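Local coordinates for protein leucyl aminopeptidase (Trypanosoma brucei brucei, PDB 5NTD) that probably removes leucine and other amino-terminal residues from peptides, as a two-manganese aminopeptidase of the M17 family, at residues L42-G51 with T139-S147. Numbering follows the deposited sequence.
Sequences LSSGLAVLVG and TTVDVFVLS. Unlike the reference sequence in segment 139-147: Thr139 (reference Ala).
Asp142 and Val48 join strands 46-51 and 140-145, parallel neighbours inside the mixed sheet of the macro-like N-terminal domain, well away from the manganese site. Both oxygens of the Asp142 carboxylate are met on their syn sides by Ser43, in the loop leading into strand 46-51: OD2 takes Ser43 N at 3.0 Å in an almost straight bond (175°), and OD1 takes Ser43 OG at 2.6 Å. With CG set beside its own backbone N (chi1 -62°), Asp142 brings the carboxylate over to this loop. OD2 also bonds to Tyr34 OH and OD1 to Gln185 NE2, so four bonds hold the buried group and fix its rotation. One residue on, Ser44 OG reaches Thr140 O at 2.7 Å from above the carbonyl plane, and a water links this hydroxyl to Thr139 OG1. Val48 turns both backbone polar atoms to strand 140-145, its N bonding to Asp142 O and its O accepting from Phe144 N, while its CG2 lies 3.9 Å from Val141 CG1 on the face covered by helix 120-131. On the other face, Phe144 packs edge-to-face with Phe66 and Tyr34. Its ring turns an edge to Val48 O, which lies in the ring plane, 3.7 Å from Phe144 CD1.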
loop_
_atom_site.group_PDB
_atom_site.type_symbol
_atom_site.label_atom_id
_atom_site.label_comp_id
_atom_site.label_asym_id
_atom_site.label_seq_id
_atom_site.Cartn_x
_atom_site.Cartn_y
_atom_site.Cartn_z
ATOM N N LEU G 42 -28.081 -51.771 -10.395
ATOM C CA LEU G 42 -27.201 -50.623 -10.074
ATOM C C LEU G 42 -26.500 -50.830 -8.752
ATOM O O LEU G 42 -27.008 -51.471 -7.825
ATOM C CB LEU G 42 -27.972 -49.337 -10.061
ATOM C CG LEU G 42 -28.078 -48.722 -11.460
ATOM C CD1 LEU G 42 -28.688 -49.662 -12.488
ATOM C CD2 LEU G 42 -28.949 -47.497 -11.370
ATOM N N SER G 43 -25.300 -50.290 -8.673
ATOM C CA SER G 43 -24.458 -50.440 -7.453
ATOM C C SER G 43 -25.081 -49.742 -6.247
ATOM O O SER G 43 -24.793 -50.073 -5.102
ATOM C CB SER G 43 -23.054 -49.891 -7.708
ATOM O OG SER G 43 -22.368 -50.594 -8.743
ATOM N N SER G 44 -25.873 -48.713 -6.510
ATOM C CA SER G 44 -26.478 -47.883 -5.444
ATOM C C SER G 44 -27.646 -47.089 -5.974
ATOM O O SER G 44 -27.973 -47.171 -7.157
ATOM C CB SER G 44 -25.435 -46.913 -4.818
ATOM O OG SER G 44 -25.126 -45.808 -5.666
ATOM N N GLY G 45 -28.178 -46.214 -5.114
ATOM C CA GLY G 45 -29.275 -45.286 -5.489
ATOM C C GLY G 45 -28.923 -44.052 -6.298
ATOM O O GLY G 45 -29.781 -43.201 -6.591
ATOM N N LEU G 46 -27.670 -43.978 -6.730
ATOM C CA LEU G 46 -27.248 -42.888 -7.612
ATOM C C LEU G 46 -26.509 -43.432 -8.814
ATOM O O LEU G 46 -25.625 -44.271 -8.688
ATOM C CB LEU G 46 -26.342 -41.916 -6.849
ATOM C CG LEU G 46 -25.801 -40.750 -7.652
ATOM C CD1 LEU G 46 -26.897 -39.791 -8.115
ATOM C CD2 LEU G 46 -24.760 -39.995 -6.818
ATOM N N ALA G 47 -26.856 -42.915 -9.974
ATOM C CA ALA G 47 -26.089 -43.204 -11.189
ATOM C C ALA G 47 -25.833 -41.930 -11.940
ATOM O O ALA G 47 -26.707 -41.043 -12.008
ATOM C CB ALA G 47 -26.836 -44.179 -12.092
ATOM N N VAL G 48 -24.656 -41.864 -12.548
ATOM C CA VAL G 48 -24.232 -40.668 -13.288
ATOM C C VAL G 48 -24.000 -41.042 -14.741
ATOM O O VAL G 48 -23.372 -42.055 -15.029
ATOM C CB VAL G 48 -22.971 -40.055 -12.666
ATOM C CG1 VAL G 48 -22.632 -38.712 -13.315
ATOM C CG2 VAL G 48 -23.128 -39.885 -11.164
ATOM N N LEU G 49 -24.482 -40.203 -15.628
ATOM C CA LEU G 49 -24.255 -40.367 -17.031
ATOM C C LEU G 49 -23.651 -39.104 -17.632
ATOM O O LEU G 49 -24.305 -38.055 -17.665
ATOM C CB LEU G 49 -25.584 -40.671 -17.748
ATOM C CG LEU G 49 -25.526 -40.767 -19.291
ATOM C CD1 LEU G 49 -24.614 -41.896 -19.743
ATOM C CD2 LEU G 49 -26.923 -40.944 -19.872
ATOM N N VAL G 50 -22.429 -39.213 -18.142
ATOM C CA VAL G 50 -21.739 -38.023 -18.703
ATOM C C VAL G 50 -21.251 -38.240 -20.118
ATOM O O VAL G 50 -20.555 -39.201 -20.410
ATOM C CB VAL G 50 -20.614 -37.416 -17.808
ATOM C CG1 VAL G 50 -21.192 -36.996 -16.464
ATOM C CG2 VAL G 50 -19.513 -38.389 -17.545
ATOM N N GLY G 51 -21.583 -37.291 -20.970
ATOM C CA GLY G 51 -21.102 -37.312 -22.340
ATOM C C GLY G 51 -21.443 -36.051 -23.078
ATOM O O GLY G 51 -22.102 -35.156 -22.546
ATOM N N THR G 139 -21.134 -45.902 -0.175
ATOM C CA THR G 139 -21.803 -46.462 -1.343
ATOM C C THR G 139 -20.865 -46.429 -2.548
ATOM O O THR G 139 -19.840 -45.734 -2.577
ATOM C CB THR G 139 -23.106 -45.745 -1.729
ATOM O OG1 THR G 139 -22.829 -44.464 -2.335
ATOM C CG2 THR G 139 -23.999 -45.562 -0.508
ATOM N N THR G 140 -21.247 -47.212 -3.546
ATOM C CA THR G 140 -20.590 -47.248 -4.836
ATOM C C THR G 140 -21.492 -46.565 -5.832
ATOM O O THR G 140 -22.650 -46.929 -5.985
ATOM C CB THR G 140 -20.266 -48.677 -5.254
ATOM O OG1 THR G 140 -19.286 -49.203 -4.351
ATOM C CG2 THR G 140 -19.651 -48.718 -6.636
ATOM N N VAL G 141 -20.951 -45.573 -6.520
ATOM C CA VAL G 141 -21.700 -44.827 -7.551
ATOM C C VAL G 141 -21.212 -45.224 -8.943
ATOM O O VAL G 141 -20.023 -45.134 -9.248
ATOM C CB VAL G 141 -21.556 -43.278 -7.378
ATOM C CG1 VAL G 141 -22.289 -42.525 -8.471
ATOM C CG2 VAL G 141 -22.069 -42.864 -6.010
ATOM N N ASP G 142 -22.154 -45.600 -9.793
ATOM C CA ASP G 142 -21.855 -45.966 -11.170
ATOM C C ASP G 142 -21.785 -44.688 -11.997
ATOM O O ASP G 142 -22.714 -43.916 -12.046
ATOM C CB ASP G 142 -22.892 -46.913 -11.759
ATOM C CG ASP G 142 -22.974 -48.238 -11.010
ATOM O OD1 ASP G 142 -21.930 -48.776 -10.576
ATOM O OD2 ASP G 142 -24.091 -48.764 -10.898
ATOM N N VAL G 143 -20.615 -44.459 -12.580
ATOM C CA VAL G 143 -20.383 -43.307 -13.458
ATOM C C VAL G 143 -20.199 -43.826 -14.861
ATOM O O VAL G 143 -19.139 -44.322 -15.260
ATOM C CB VAL G 143 -19.168 -42.470 -13.016
ATOM C CG1 VAL G 143 -19.074 -41.198 -13.823
ATOM C CG2 VAL G 143 -19.269 -42.128 -11.543
ATOM N N PHE G 144 -21.252 -43.663 -15.632
ATOM C CA PHE G 144 -21.263 -44.100 -17.036
ATOM C C PHE G 144 -20.761 -42.956 -17.880
ATOM O O PHE G 144 -21.378 -41.885 -17.951
ATOM C CB PHE G 144 -22.666 -44.472 -17.501
ATOM C CG PHE G 144 -23.205 -45.724 -16.864
ATOM C CD1 PHE G 144 -23.792 -45.693 -15.610
ATOM C CD2 PHE G 144 -23.136 -46.952 -17.542
ATOM C CE1 PHE G 144 -24.284 -46.849 -15.037
ATOM C CE2 PHE G 144 -23.638 -48.114 -16.970
ATOM C CZ PHE G 144 -24.196 -48.061 -15.714
ATOM N N VAL G 145 -19.619 -43.181 -18.515
ATOM C CA VAL G 145 -19.012 -42.154 -19.377
ATOM C C VAL G 145 -19.149 -42.621 -20.809
ATOM O O VAL G 145 -18.931 -43.777 -21.107
ATOM C CB VAL G 145 -17.537 -41.853 -19.013
ATOM C CG1 VAL G 145 -17.424 -41.470 -17.544
ATOM C CG2 VAL G 145 -16.623 -43.024 -19.276
ATOM N N LEU G 146 -19.480 -41.698 -21.688
ATOM C CA LEU G 146 -19.670 -42.014 -23.099
ATOM C C LEU G 146 -18.415 -41.792 -23.948
ATOM O O LEU G 146 -18.413 -42.111 -25.126
ATOM C CB LEU G 146 -20.855 -41.257 -23.662
ATOM C CG LEU G 146 -22.139 -41.515 -22.861
ATOM C CD1 LEU G 146 -23.296 -40.739 -23.466
ATOM C CD2 LEU G 146 -22.492 -42.987 -22.781
ATOM N N SER G 147 -17.376 -41.244 -23.345
ATOM C CA SER G 147 -16.081 -41.071 -24.010
ATOM C C SER G 147 -15.262 -42.306 -23.801
ATOM O O SER G 147 -15.365 -42.967 -22.776
ATOM C CB SER G 147 -15.312 -39.867 -23.449
ATOM O OG SER G 147 -13.948 -39.853 -23.874
HETATM O O HOH W 1 -24.776 -43.724 -3.870
HETATM O O HOH W 2 -17.642 -38.773 -21.215
#